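Local structure of pyruvate kinase 1 (Trypanosoma brucei brucei, 4KCV) at residues G140-D145 against R176-P181; T150-S155 against H165-H170; I234-K239 against A255-M260; I259-G264 against C281-C286. The protein catalyses the last step of glycolysis, transferring the phosphoryl group of phosphoenolpyruvate to ADP to give pyruvate and ATP. All coordinates share one frame; numbering follows the deposited sequence.

Interaction 1: G140-D145 against R176-P181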
loop_
_atom_site.group_PDB
_atom_site.type_symbol
_atom_site.label_atom_id
_atom_site.label_comp_id
_atom_site.label_asym_id
_atom_site.label_seq_id
_atom_site.Cartn_x
_atom_site.Cartn_y
_atom_site.Cartn_z
ATOM N N GLY A 140 22.897 -40.197 2.739
ATOM C CA GLY A 140 22.399 -39.460 3.901
ATOM C C GLY A 140 23.442 -39.330 5.013
ATOM O O GLY A 140 24.457 -40.026 5.007
ATOM N N SER A 141 23.173 -38.439 5.971
ATOM C CA SER A 141 24.098 -38.147 7.067
ATOM C C SER A 141 23.547 -38.633 8.409
ATOM O O SER A 141 22.334 -38.580 8.653
ATOM C CB SER A 141 24.354 -36.635 7.154
ATOM O OG SER A 141 25.141 -36.188 6.070
ATOM N N ILE A 142 24.450 -39.038 9.301
ATOM C CA ILE A 142 24.123 -39.246 10.702
ATOM C C ILE A 142 24.991 -38.305 11.518
ATOM O O ILE A 142 26.200 -38.227 11.292
ATOM C CB ILE A 142 24.397 -40.702 11.140
ATOM C CG1 ILE A 142 23.460 -41.669 10.415
ATOM C CG2 ILE A 142 24.254 -40.849 12.657
ATOM C CD1 ILE A 142 23.862 -43.140 10.552
ATOM N N TYR A 143 24.379 -37.569 12.447
ATOM C CA TYR A 143 25.137 -36.645 13.300
ATOM C C TYR A 143 25.312 -37.260 14.659
ATOM O O TYR A 143 24.356 -37.819 15.214
ATOM C CB TYR A 143 24.396 -35.317 13.461
ATOM C CG TYR A 143 24.382 -34.458 12.227
ATOM C CD1 TYR A 143 25.226 -34.726 11.153
ATOM C CD2 TYR A 143 23.519 -33.371 12.125
ATOM C CE1 TYR A 143 25.208 -33.934 10.015
ATOM C CE2 TYR A 143 23.507 -32.564 10.991
ATOM C CZ TYR A 143 24.374 -32.833 9.959
ATOM O OH TYR A 143 24.380 -32.022 8.844
ATOM N N VAL A 144 26.493 -37.066 15.240
ATOM C CA VAL A 144 26.810 -37.638 16.529
ATOM C C VAL A 144 27.348 -36.554 17.452
ATOM O O VAL A 144 28.193 -35.748 17.052
ATOM C CB VAL A 144 27.861 -38.770 16.394
ATOM C CG1 VAL A 144 27.956 -39.568 17.682
ATOM C CG2 VAL A 144 27.500 -39.688 15.226
ATOM N N ASP A 145 26.840 -36.528 18.683
ATOM C CA ASP A 145 27.392 -35.684 19.725
ATOM C C ASP A 145 27.128 -34.216 19.428
ATOM O O ASP A 145 28.054 -33.464 19.164
ATOM C CB ASP A 145 28.902 -35.923 19.848
ATOM C CG ASP A 145 29.393 -35.795 21.265
ATOM O OD1 ASP A 145 28.566 -35.573 22.169
ATOM O OD2 ASP A 145 30.607 -35.916 21.478
ATOM N N ARG A 176 26.533 -41.022 23.456
ATOM C CA ARG A 176 26.373 -39.667 22.927
ATOM C C ARG A 176 25.049 -39.502 22.189
ATOM O O ARG A 176 24.470 -40.486 21.704
ATOM C CB ARG A 176 27.543 -39.301 22.010
ATOM C CG ARG A 176 28.909 -39.427 22.665
ATOM C CD ARG A 176 29.089 -38.372 23.754
ATOM N NE ARG A 176 28.342 -38.750 24.931
ATOM C CZ ARG A 176 28.179 -37.992 26.010
ATOM N NH1 ARG A 176 27.431 -38.437 27.009
ATOM N NH2 ARG A 176 28.761 -36.808 26.102
ATOM N N GLY A 177 24.594 -38.255 22.069
ATOM C CA GLY A 177 23.376 -37.947 21.325
ATOM C C GLY A 177 23.517 -38.173 19.832
ATOM O O GLY A 177 24.599 -37.986 19.265
ATOM N N ILE A 178 22.414 -38.573 19.195
ATOM C CA ILE A 178 22.367 -38.815 17.745
ATOM C C ILE A 178 21.270 -37.962 17.097
ATOM O O ILE A 178 20.156 -37.833 17.635
ATOM C CB ILE A 178 22.064 -40.304 17.432
ATOM C CG1 ILE A 178 23.250 -41.196 17.842
ATOM C CG2 ILE A 178 21.715 -40.482 15.952
ATOM C CD1 ILE A 178 24.388 -41.200 16.835
ATOM N N ASN A 179 21.576 -37.381 15.945
ATOM C CA ASN A 179 20.563 -36.679 15.180
ATOM C C ASN A 179 20.542 -37.208 13.774
ATOM O O ASN A 179 21.576 -37.541 13.212
ATOM C CB ASN A 179 20.828 -35.156 15.172
ATOM C CG ASN A 179 20.718 -34.538 16.562
ATOM O OD1 ASN A 179 21.686 -34.517 17.317
ATOM N ND2 ASN A 179 19.515 -34.116 16.933
ATOM N N LEU A 180 19.346 -37.352 13.227
ATOM C CA LEU A 180 19.208 -37.776 11.854
ATOM C C LEU A 180 18.641 -36.626 11.005
ATOM O O LEU A 180 17.426 -36.453 10.925
ATOM C CB LEU A 180 18.317 -39.018 11.807
ATOM C CG LEU A 180 18.792 -40.123 12.759
ATOM C CD1 LEU A 180 17.748 -41.232 12.872
ATOM C CD2 LEU A 180 20.135 -40.681 12.289
ATOM N N PRO A 181 19.527 -35.772 10.468
ATOM C CA PRO A 181 19.077 -34.502 9.868
ATOM C C PRO A 181 18.196 -34.738 8.649
ATOM O O PRO A 181 18.493 -35.604 7.826
ATOM C CB PRO A 181 20.380 -33.829 9.456
ATOM C CG PRO A 181 21.353 -34.953 9.286
ATOM C CD PRO A 181 20.981 -35.966 10.325
HETATM O O HOH W 1 25.876 -36.066 22.912
#

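Interaction 2: T150-S155 against H165-H170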
loop_
_atom_site.group_PDB
_atom_site.type_symbol
_atom_site.label_atom_id
_atom_site.label_comp_id
_atom_site.label_asym_id
_atom_site.label_seq_id
_atom_site.Cartn_x
_atom_site.Cartn_y
_atom_site.Cartn_z
ATOM N N THR A 150 30.257 -36.004 11.961
ATOM C CA THR A 150 29.349 -36.344 10.891
ATOM C C THR A 150 29.740 -37.657 10.228
ATOM O O THR A 150 30.915 -37.899 9.947
ATOM C CB THR A 150 29.285 -35.232 9.834
ATOM O OG1 THR A 150 28.945 -34.000 10.480
ATOM C CG2 THR A 150 28.199 -35.559 8.777
ATOM N N LEU A 151 28.756 -38.521 10.037
ATOM C CA LEU A 151 28.939 -39.761 9.275
ATOM C C LEU A 151 28.131 -39.659 7.991
ATOM O O LEU A 151 26.940 -39.314 8.036
ATOM C CB LEU A 151 28.429 -40.957 10.085
ATOM C CG LEU A 151 29.305 -41.497 11.220
ATOM C CD1 LEU A 151 30.169 -40.423 11.842
ATOM C CD2 LEU A 151 28.438 -42.169 12.282
ATOM N N ARG A 152 28.749 -40.009 6.860
ATOM C CA ARG A 152 27.992 -40.256 5.633
ATOM C C ARG A 152 27.705 -41.747 5.499
ATOM O O ARG A 152 28.615 -42.576 5.641
ATOM C CB ARG A 152 28.759 -39.750 4.392
ATOM C CG ARG A 152 28.011 -39.998 3.071
ATOM C CD ARG A 152 28.766 -39.493 1.845
ATOM N NE ARG A 152 29.866 -40.390 1.483
ATOM C CZ ARG A 152 31.150 -40.149 1.745
ATOM N NH1 ARG A 152 32.064 -41.075 1.478
ATOM N NH2 ARG A 152 31.521 -38.991 2.295
ATOM N N VAL A 153 26.443 -42.096 5.254
ATOM C CA VAL A 153 26.082 -43.488 5.005
ATOM C C VAL A 153 26.560 -43.924 3.607
ATOM O O VAL A 153 26.143 -43.371 2.601
ATOM C CB VAL A 153 24.559 -43.732 5.153
ATOM C CG1 VAL A 153 24.220 -45.175 4.817
ATOM C CG2 VAL A 153 24.094 -43.412 6.568
ATOM N N VAL A 154 27.484 -44.877 3.568
ATOM C CA VAL A 154 27.965 -45.436 2.314
ATOM C C VAL A 154 26.975 -46.469 1.780
ATOM O O VAL A 154 26.563 -46.407 0.629
ATOM C CB VAL A 154 29.350 -46.089 2.490
ATOM C CG1 VAL A 154 29.835 -46.695 1.180
ATOM C CG2 VAL A 154 30.348 -45.080 3.017
ATOM N N SER A 155 26.563 -47.404 2.624
ATOM C CA SER A 155 25.691 -48.470 2.151
ATOM C C SER A 155 24.959 -49.175 3.287
ATOM O O SER A 155 25.434 -49.205 4.420
ATOM C CB SER A 155 26.505 -49.477 1.345
ATOM O OG SER A 155 27.589 -49.940 2.127
ATOM N N HIS A 165 30.963 -43.575 6.507
ATOM C CA HIS A 165 32.234 -42.898 6.357
ATOM C C HIS A 165 32.337 -41.777 7.366
ATOM O O HIS A 165 31.502 -40.874 7.384
ATOM C CB HIS A 165 32.329 -42.350 4.930
ATOM C CG HIS A 165 33.499 -41.443 4.702
ATOM N ND1 HIS A 165 33.494 -40.145 5.072
ATOM C CD2 HIS A 165 34.711 -41.660 4.041
ATOM C CE1 HIS A 165 34.669 -39.579 4.727
ATOM N NE2 HIS A 165 35.408 -40.504 4.091
ATOM N N VAL A 166 33.346 -41.831 8.226
ATOM C CA VAL A 166 33.593 -40.735 9.166
ATOM C C VAL A 166 34.153 -39.463 8.485
ATOM O O VAL A 166 35.196 -39.510 7.814
ATOM C CB VAL A 166 34.530 -41.180 10.291
ATOM C CG1 VAL A 166 34.954 -39.981 11.139
ATOM C CG2 VAL A 166 33.851 -42.239 11.139
ATOM N N ASN A 167 33.472 -38.329 8.676
ATOM C CA ASN A 167 33.880 -37.068 8.027
ATOM C C ASN A 167 34.943 -36.253 8.747
ATOM O O ASN A 167 35.692 -35.525 8.115
ATOM C CB ASN A 167 32.678 -36.186 7.712
ATOM C CG ASN A 167 31.827 -36.747 6.594
ATOM O OD1 ASN A 167 30.655 -36.410 6.469
ATOM N ND2 ASN A 167 32.413 -37.610 5.777
ATOM N N ASN A 168 34.990 -36.338 10.069
ATOM C CA ASN A 168 35.914 -35.508 10.825
ATOM C C ASN A 168 36.468 -36.164 12.085
ATOM O O ASN A 168 35.892 -37.133 12.589
ATOM C CB ASN A 168 35.285 -34.143 11.135
ATOM C CG ASN A 168 33.970 -34.260 11.881
ATOM O OD1 ASN A 168 33.018 -34.891 11.410
ATOM N ND2 ASN A 168 33.913 -33.654 13.051
ATOM N N HIS A 169 37.622 -35.677 12.547
ATOM C CA HIS A 169 38.239 -36.148 13.792
ATOM C C HIS A 169 37.267 -35.996 14.926
ATOM O O HIS A 169 36.647 -34.965 15.066
ATOM C CB HIS A 169 39.499 -35.334 14.109
ATOM C CG HIS A 169 40.665 -35.604 13.174
ATOM N ND1 HIS A 169 41.511 -36.653 13.341
ATOM C CD2 HIS A 169 41.151 -34.884 12.072
ATOM C CE1 HIS A 169 42.466 -36.619 12.385
ATOM N NE2 HIS A 169 42.245 -35.540 11.610
ATOM N N HIS A 170 37.124 -37.030 15.748
ATOM C CA HIS A 170 36.320 -36.928 16.967
ATOM C C HIS A 170 36.520 -38.092 17.890
ATOM O O HIS A 170 36.679 -39.235 17.461
ATOM C CB HIS A 170 34.832 -36.746 16.650
ATOM C CG HIS A 170 34.004 -36.282 17.838
ATOM N ND1 HIS A 170 34.238 -35.116 18.477
ATOM C CD2 HIS A 170 32.951 -36.897 18.522
ATOM C CE1 HIS A 170 33.375 -34.983 19.502
ATOM N NE2 HIS A 170 32.591 -36.075 19.532
#

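Interaction 3: I234-K239 against A255-M260. With AKG (2-oxoglutaric acid), chain E.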
loop_
_atom_site.group_PDB
_atom_site.type_symbol
_atom_site.label_atom_id
_atom_site.label_comp_id
_atom_site.label_asym_id
_atom_site.label_seq_id
_atom_site.Cartn_x
_atom_site.Cartn_y
_atom_site.Cartn_z
ATOM N N ILE A 234 -2.903 -26.505 32.159
ATOM C CA ILE A 234 -1.481 -26.195 32.032
ATOM C C ILE A 234 -1.151 -25.956 30.556
ATOM O O ILE A 234 -1.592 -26.709 29.699
ATOM C CB ILE A 234 -0.628 -27.350 32.582
ATOM C CG1 ILE A 234 -0.915 -27.550 34.073
ATOM C CG2 ILE A 234 0.852 -27.086 32.325
ATOM C CD1 ILE A 234 -0.331 -28.838 34.642
ATOM N N LEU A 235 -0.488 -24.844 30.256
ATOM C CA LEU A 235 -0.114 -24.531 28.875
ATOM C C LEU A 235 0.877 -25.556 28.345
ATOM O O LEU A 235 1.791 -25.982 29.063
ATOM C CB LEU A 235 0.524 -23.144 28.782
ATOM C CG LEU A 235 -0.263 -21.965 29.336
ATOM C CD1 LEU A 235 0.422 -20.660 28.957
ATOM C CD2 LEU A 235 -1.701 -22.006 28.839
ATOM N N ILE A 236 0.692 -25.961 27.093
ATOM C CA ILE A 236 1.746 -26.665 26.366
ATOM C C ILE A 236 2.434 -25.764 25.339
ATOM O O ILE A 236 1.820 -25.329 24.357
ATOM C CB ILE A 236 1.194 -27.902 25.651
ATOM C CG1 ILE A 236 0.597 -28.869 26.676
ATOM C CG2 ILE A 236 2.298 -28.588 24.849
ATOM C CD1 ILE A 236 -0.172 -29.991 26.032
ATOM N N ILE A 237 3.712 -25.495 25.575
ATOM C CA ILE A 237 4.521 -24.724 24.659
ATOM C C ILE A 237 5.400 -25.708 23.925
ATOM O O ILE A 237 6.278 -26.303 24.534
ATOM C CB ILE A 237 5.430 -23.725 25.431
ATOM C CG1 ILE A 237 4.596 -22.888 26.393
ATOM C CG2 ILE A 237 6.159 -22.803 24.462
ATOM C CD1 ILE A 237 3.562 -22.030 25.706
ATOM N N SER A 238 5.121 -25.947 22.642
ATOM C CA SER A 238 5.865 -26.961 21.905
ATOM C C SER A 238 7.207 -26.422 21.463
ATOM O O SER A 238 7.295 -25.305 20.905
ATOM C CB SER A 238 5.075 -27.456 20.684
ATOM O OG SER A 238 3.900 -28.146 21.070
ATOM N N LYS A 239 8.259 -27.209 21.708
ATOM C CA LYS A 239 9.608 -26.834 21.297
ATOM C C LYS A 239 9.904 -27.381 19.908
ATOM O O LYS A 239 9.791 -28.603 19.653
ATOM C CB LYS A 239 10.638 -27.348 22.305
ATOM C CG LYS A 239 10.359 -26.876 23.737
ATOM C CD LYS A 239 11.299 -27.506 24.765
ATOM C CE LYS A 239 12.777 -27.378 24.388
ATOM N NZ LYS A 239 13.621 -28.253 25.270
ATOM N N ALA A 255 -2.476 -27.145 17.676
ATOM C CA ALA A 255 -2.651 -28.044 18.819
ATOM C C ALA A 255 -2.076 -27.487 20.115
ATOM O O ALA A 255 -2.392 -27.992 21.203
ATOM C CB ALA A 255 -2.035 -29.398 18.523
ATOM N N SER A 256 -1.156 -26.520 20.009
ATOM C CA SER A 256 -0.370 -26.081 21.181
ATOM C C SER A 256 -0.972 -24.794 21.769
ATOM O O SER A 256 -1.796 -24.144 21.131
ATOM C CB SER A 256 1.105 -25.826 20.784
ATOM O OG SER A 256 1.669 -26.921 20.092
ATOM N N ASN A 257 -0.511 -24.394 22.953
ATOM C CA ASN A 257 -0.839 -23.078 23.478
ATOM C C ASN A 257 0.192 -22.037 23.070
ATOM O O ASN A 257 -0.045 -20.853 23.208
ATOM C CB ASN A 257 -0.969 -23.119 25.003
ATOM C CG ASN A 257 -1.997 -24.151 25.469
ATOM O OD1 ASN A 257 -1.671 -25.325 25.670
ATOM N ND2 ASN A 257 -3.254 -23.735 25.540
ATOM N N GLY A 258 1.327 -22.488 22.546
ATOM C CA GLY A 258 2.462 -21.597 22.281
ATOM C C GLY A 258 3.609 -22.400 21.685
ATOM O O GLY A 258 3.526 -23.631 21.583
ATOM N N ILE A 259 4.669 -21.705 21.275
ATOM C CA ILE A 259 5.791 -22.336 20.592
ATOM C C ILE A 259 7.095 -21.792 21.172
ATOM O O ILE A 259 7.173 -20.607 21.559
ATOM C CB ILE A 259 5.755 -22.032 19.074
ATOM C CG1 ILE A 259 4.542 -22.713 18.409
ATOM C CG2 ILE A 259 7.065 -22.459 18.399
ATOM C CD1 ILE A 259 4.548 -24.245 18.507
ATOM N N MET A 260 8.092 -22.666 21.310
ATOM C CA MET A 260 9.463 -22.208 21.515
ATOM C C MET A 260 10.291 -22.532 20.297
ATOM O O MET A 260 10.297 -23.663 19.832
ATOM C CB MET A 260 10.113 -22.867 22.751
ATOM C CG MET A 260 11.529 -22.341 23.024
ATOM S SD MET A 260 12.518 -23.431 24.072
ATOM C CE MET A 260 11.547 -23.354 25.568
HETATM C C1 AKG E . 17.314 -25.964 22.438
HETATM O O1 AKG E . 17.636 -24.817 22.074
HETATM O O2 AKG E . 17.667 -26.945 21.743
HETATM C C2 AKG E . 16.438 -26.177 23.703
HETATM O O5 AKG E . 16.140 -27.312 24.120
HETATM C C3 AKG E . 16.137 -24.915 24.528
HETATM C C4 AKG E . 16.998 -24.943 25.803
HETATM C C5 AKG E . 18.444 -24.542 25.467
HETATM O O3 AKG E . 19.094 -25.294 24.707
HETATM O O4 AKG E . 18.874 -23.506 25.998
#

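Interaction 4: I259-G264 against C281-C286. With AKG (2-oxoglutaric acid), chain E.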
loop_
_atom_site.group_PDB
_atom_site.type_symbol
_atom_site.label_atom_id
_atom_site.label_comp_id
_atom_site.label_asym_id
_atom_site.label_seq_id
_atom_site.Cartn_x
_atom_site.Cartn_y
_atom_site.Cartn_z
ATOM N N ILE A 259 4.669 -21.705 21.275
ATOM C CA ILE A 259 5.791 -22.336 20.592
ATOM C C ILE A 259 7.095 -21.792 21.172
ATOM O O ILE A 259 7.173 -20.607 21.559
ATOM C CB ILE A 259 5.755 -22.032 19.074
ATOM C CG1 ILE A 259 4.542 -22.713 18.409
ATOM C CG2 ILE A 259 7.065 -22.459 18.399
ATOM C CD1 ILE A 259 4.548 -24.245 18.507
ATOM N N MET A 260 8.092 -22.666 21.310
ATOM C CA MET A 260 9.463 -22.208 21.515
ATOM C C MET A 260 10.291 -22.532 20.297
ATOM O O MET A 260 10.297 -23.663 19.832
ATOM C CB MET A 260 10.113 -22.867 22.751
ATOM C CG MET A 260 11.529 -22.341 23.024
ATOM S SD MET A 260 12.518 -23.431 24.072
ATOM C CE MET A 260 11.547 -23.354 25.568
ATOM N N VAL A 261 11.012 -21.542 19.788
ATOM C CA VAL A 261 11.948 -21.786 18.697
ATOM C C VAL A 261 13.242 -22.226 19.328
ATOM O O VAL A 261 14.000 -21.390 19.826
ATOM C CB VAL A 261 12.207 -20.507 17.867
ATOM C CG1 VAL A 261 13.243 -20.779 16.791
ATOM C CG2 VAL A 261 10.911 -19.989 17.252
ATOM N N ALA A 262 13.408 -23.538 19.463
ATOM C CA ALA A 262 14.476 -24.096 20.282
ATOM C C ALA A 262 15.734 -24.213 19.432
ATOM O O ALA A 262 16.026 -25.272 18.883
ATOM C CB ALA A 262 14.054 -25.476 20.813
ATOM N N ARG A 263 16.461 -23.117 19.299
ATOM C CA ARG A 263 17.442 -22.958 18.193
ATOM C C ARG A 263 18.685 -23.840 18.333
ATOM O O ARG A 263 19.373 -24.115 17.359
ATOM C CB ARG A 263 17.855 -21.491 18.073
ATOM C CG ARG A 263 16.699 -20.571 17.744
ATOM C CD ARG A 263 17.196 -19.162 17.467
ATOM N NE ARG A 263 17.986 -18.638 18.574
ATOM C CZ ARG A 263 18.534 -17.431 18.590
ATOM N NH1 ARG A 263 18.365 -16.597 17.568
ATOM N NH2 ARG A 263 19.298 -17.068 19.612
ATOM N N GLY A 264 18.997 -24.235 19.555
ATOM C CA GLY A 264 20.203 -25.008 19.810
ATOM C C GLY A 264 20.107 -26.367 19.155
ATOM O O GLY A 264 20.866 -26.674 18.225
ATOM N N CYS A 281 9.843 -17.333 10.196
ATOM C CA CYS A 281 8.590 -17.969 9.791
ATOM C C CYS A 281 7.739 -18.365 11.006
ATOM O O CYS A 281 6.563 -18.006 11.098
ATOM C CB CYS A 281 8.871 -19.192 8.907
ATOM S SG CYS A 281 7.389 -20.100 8.384
ATOM N N ILE A 282 8.340 -19.085 11.951
ATOM C CA ILE A 282 7.584 -19.575 13.105
ATOM C C ILE A 282 7.047 -18.411 13.965
ATOM O O ILE A 282 5.874 -18.409 14.366
ATOM C CB ILE A 282 8.445 -20.513 13.965
ATOM C CG1 ILE A 282 8.757 -21.781 13.180
ATOM C CG2 ILE A 282 7.734 -20.877 15.265
ATOM C CD1 ILE A 282 9.871 -22.594 13.810
ATOM N N ILE A 283 7.878 -17.401 14.218
ATOM C CA ILE A 283 7.422 -16.294 15.056
ATOM C C ILE A 283 6.207 -15.607 14.401
ATOM O O ILE A 283 5.136 -15.447 15.034
ATOM C CB ILE A 283 8.543 -15.244 15.318
ATOM C CG1 ILE A 283 9.576 -15.822 16.308
ATOM C CG2 ILE A 283 7.932 -13.988 15.911
ATOM C CD1 ILE A 283 10.842 -14.988 16.426
ATOM N N SER A 284 6.343 -15.284 13.117
ATOM C CA SER A 284 5.260 -14.644 12.377
ATOM C C SER A 284 3.985 -15.506 12.312
ATOM O O SER A 284 2.886 -14.990 12.416
ATOM C CB SER A 284 5.717 -14.273 10.972
ATOM O OG SER A 284 6.654 -13.204 11.052
ATOM N N LYS A 285 4.140 -16.817 12.187
ATOM C CA LYS A 285 2.971 -17.697 12.163
ATOM C C LYS A 285 2.284 -17.716 13.521
ATOM O O LYS A 285 1.048 -17.794 13.597
ATOM C CB LYS A 285 3.356 -19.113 11.735
ATOM C CG LYS A 285 3.576 -19.293 10.211
ATOM C CD LYS A 285 4.051 -20.734 9.922
ATOM C CE LYS A 285 3.990 -21.089 8.426
ATOM N NZ LYS A 285 2.591 -21.131 7.914
ATOM N N CYS A 286 3.075 -17.656 14.596
ATOM C CA CYS A 286 2.500 -17.532 15.929
ATOM C C CYS A 286 1.795 -16.184 16.125
ATOM O O CYS A 286 0.718 -16.121 16.711
ATOM C CB CYS A 286 3.566 -17.736 17.007
ATOM S SG CYS A 286 4.050 -19.465 17.210
HETATM C C1 AKG E . 17.314 -25.964 22.438
HETATM O O1 AKG E . 17.636 -24.817 22.074
HETATM O O2 AKG E . 17.667 -26.945 21.743
HETATM C C2 AKG E . 16.438 -26.177 23.703
HETATM O O5 AKG E . 16.140 -27.312 24.120
HETATM C C3 AKG E . 16.137 -24.915 24.528
HETATM C C4 AKG E . 16.998 -24.943 25.803
HETATM C C5 AKG E . 18.444 -24.542 25.467
HETATM O O3 AKG E . 19.094 -25.294 24.707
HETATM O O4 AKG E . 18.874 -23.506 25.998
#

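Interaction 1: G140-D145 against R176-P181
Val144 and Ile178 face each other as an antiparallel non-hydrogen-bonded pair, their side chains lying side by side, with Val144 CG2 3.8 Å from Ile178 CD1. On the same face Ile142 reaches two partners: its CG1 branch meets Leu180 CD2 at 3.9 Å, and its CG2 leans toward Ile178 CG2. The reverse face carries Tyr143, Asn179 and Pro181. With CG beside the backbone N (chi1 -71°), the Tyr143 ring receives Pro181 CG over one face, a CH-pi contact 3.7 Å from the centroid and 15° off the normal. Between the faces, Tyr143 and Asn179 exchange two backbone hydrogen bonds, both 2.9 Å from N to O. The ladder ends with Asp145 N bonded almost straight to Gly177 O. There a water donates to Asp145 OD1 and accepts from Gly177 N, while the Arg176 chain runs alongside the carboxylate, CD 3.3 Å from OD1. The guanidinium makes no salt bridge here: Arg176 NE bonds Asp174 O, and Asp145 OD2 bonds His170. Strand 178-179 is one of the two outermost strands of the mixed sheet of the B domain, the lid domain of pyruvate kinases, beside strand 141-144, whose other neighbour is strand 149-158.

Interaction 2: T150-S155 against H165-H170
The guanidinium of Arg152 lies over one face of the His165 ring, NH1 standing 3.5 Å above the ring plane toward its rim, the two planes 31° apart. One face of the guanidinium in turn carries His165 CB, also near the rim. The Arg152 chain runs extended through chi2 and bends at chi3 (76°), which brings the head group over His165. At the edge of the imidazole, in its plane, sits Asn167 ND2; the Asn167 side chain crosses that of Arg152 at about a right angle, yet the amide and guanidinium planes are only 30° apart.

Beneath these groups the backbones form an antiparallel ladder. Arg152 and His165 are the hydrogen-bonded pair, with His165 N 2.7 Å from Arg152 O and the return bond from Arg152 N to His165 O at 2.9 Å. The ladder belongs to the beta hairpin of strands 149-158 and 161-166 in the B domain; farther along, Val154 and Ser155 both face Lys163 in a classic beta bulge. On the opposite face Leu151 and Val166 lie side by side, Leu151 CD1 4.2 Å from Val166 CG2.

Where strand 161-166 gives out, side chains take over. Asn167 N still bonds Thr150 O, and Asn167 OD1 packs 3.5 Å from Thr150 CG2. Asn168 then supplies a side-chain carbonyl: its OD1 accepts from Thr150 N at 3.0 Å in the amide plane, while its ND2 donates to Val148 O, just ahead of the strand.

Interaction 3: I234-K239 against A255-M260
Lys239 runs beside Met260 on one face of two parallel barrel strands, both chains pointing the same way. From CB, which turns to that face, the chain reaches CG, 4.1 Å from both Met260 CB and SD. A bend at chi3 (51°) then carries it away from the neighbouring strand, although CE remains 4.0 Å from Met260 SD. At the tip, NZ donates to O5, the keto oxygen of bound 2-oxoglutarate, at 2.9 Å; Ser212 and Asp84 also bond NZ. Met260 SD touches the ligand too, through C3.

Behind this tip the strands are stitched by Ser238 N to Gly258 O and, more nearly straight, by Met260 N to Ser238 O at 2.8 Å. Ile237 CD1 lies 3.6 Å from Gly258 CA, packed directly against the glycine backbone. On the other face Ser238 OG donates to Ser256 OG at 2.7 Å, and Ser256 passes the chain on to Ile252 O. Asn257 prolongs the ladder before its strand begins: its OD1 accepts from Ile236 N at 2.8 Å, the donor standing above the amide plane, and its N returns a bond to Ile236 O.

These are adjacent strands of the TIM barrel, joined by a beta-alpha-beta crossover. A lysine NZ directed at the keto oxygen of a pyruvate-like ligand, close to bound magnesium and potassium ions, is consistent with the electrostatic stabilisation of an enolate that pyruvate kinase chemistry requires.

Interaction 4: I259-G264 against C281-C286
Ile282 is the first residue of helix segment 281-286 to meet the strand, and it touches two residues with one methyl. Its CG2, anti to the backbone N, lies 3.6 Å from Ile259 CG2, the two side chains crossing at about a right angle, and 3.9 Å from Val261 CG2. Ile283 follows with a lighter touch, its CG1 4.5 Å from Val261 CG2, so that this one valine methyl bridges consecutive helix residues. Ser284 and Lys285 turn to other neighbours: Ser284 OG bonds Asn7 of the second subunit, and Lys285 forms a salt bridge with Asp250. One turn beyond Ile282 comes Cys286. Its sulfur, set beside the backbone N (chi1 -75°), rests 3.5 Å from Ile259 CG1 and 3.6 Å from Ile259 CB. No hydrogen bond crosses between the segments; the interface is buried and apolar.

Alternation along the strand divides its duties. Ile259 and Val261 face the helix, whereas Met260 points away from it, and past the strand end Gly264 N donates to O1 of 2-oxoglutarate at 2.9 Å, near the start of helix 263-269. The strand and helix run 172° apart in direction, their axes 9.3 Å from each other at closest approach, as expected of a beta/alpha unit in a TIM barrel. Helix 275-289 thus covers the outside of strand 258-262, with strand 293-296 and helix 249-255 also packing against this layer.

From the N terminus, the first loop is closed by interaction 1, which brings 176-181 back to 140-145; interaction 2, a tighter hairpin closure, nests inside it. The two share the B-domain sheet through neighbouring strands 141-144 and 149-158, where Ile142 N lies 2.8 Å from Leu151 O, a probable hydrogen bond. Interactions 3 and 4 come later in series, within the barrel. Interaction 3 joins strands 235-240 and 258-262; interaction 4 begins on that second strand, sharing Ile259 and Met260, and ties it to helix 275-289. Both touch 2-oxoglutarate. The centres of interactions 1 and 3 lie about 26 Å apart, without contact.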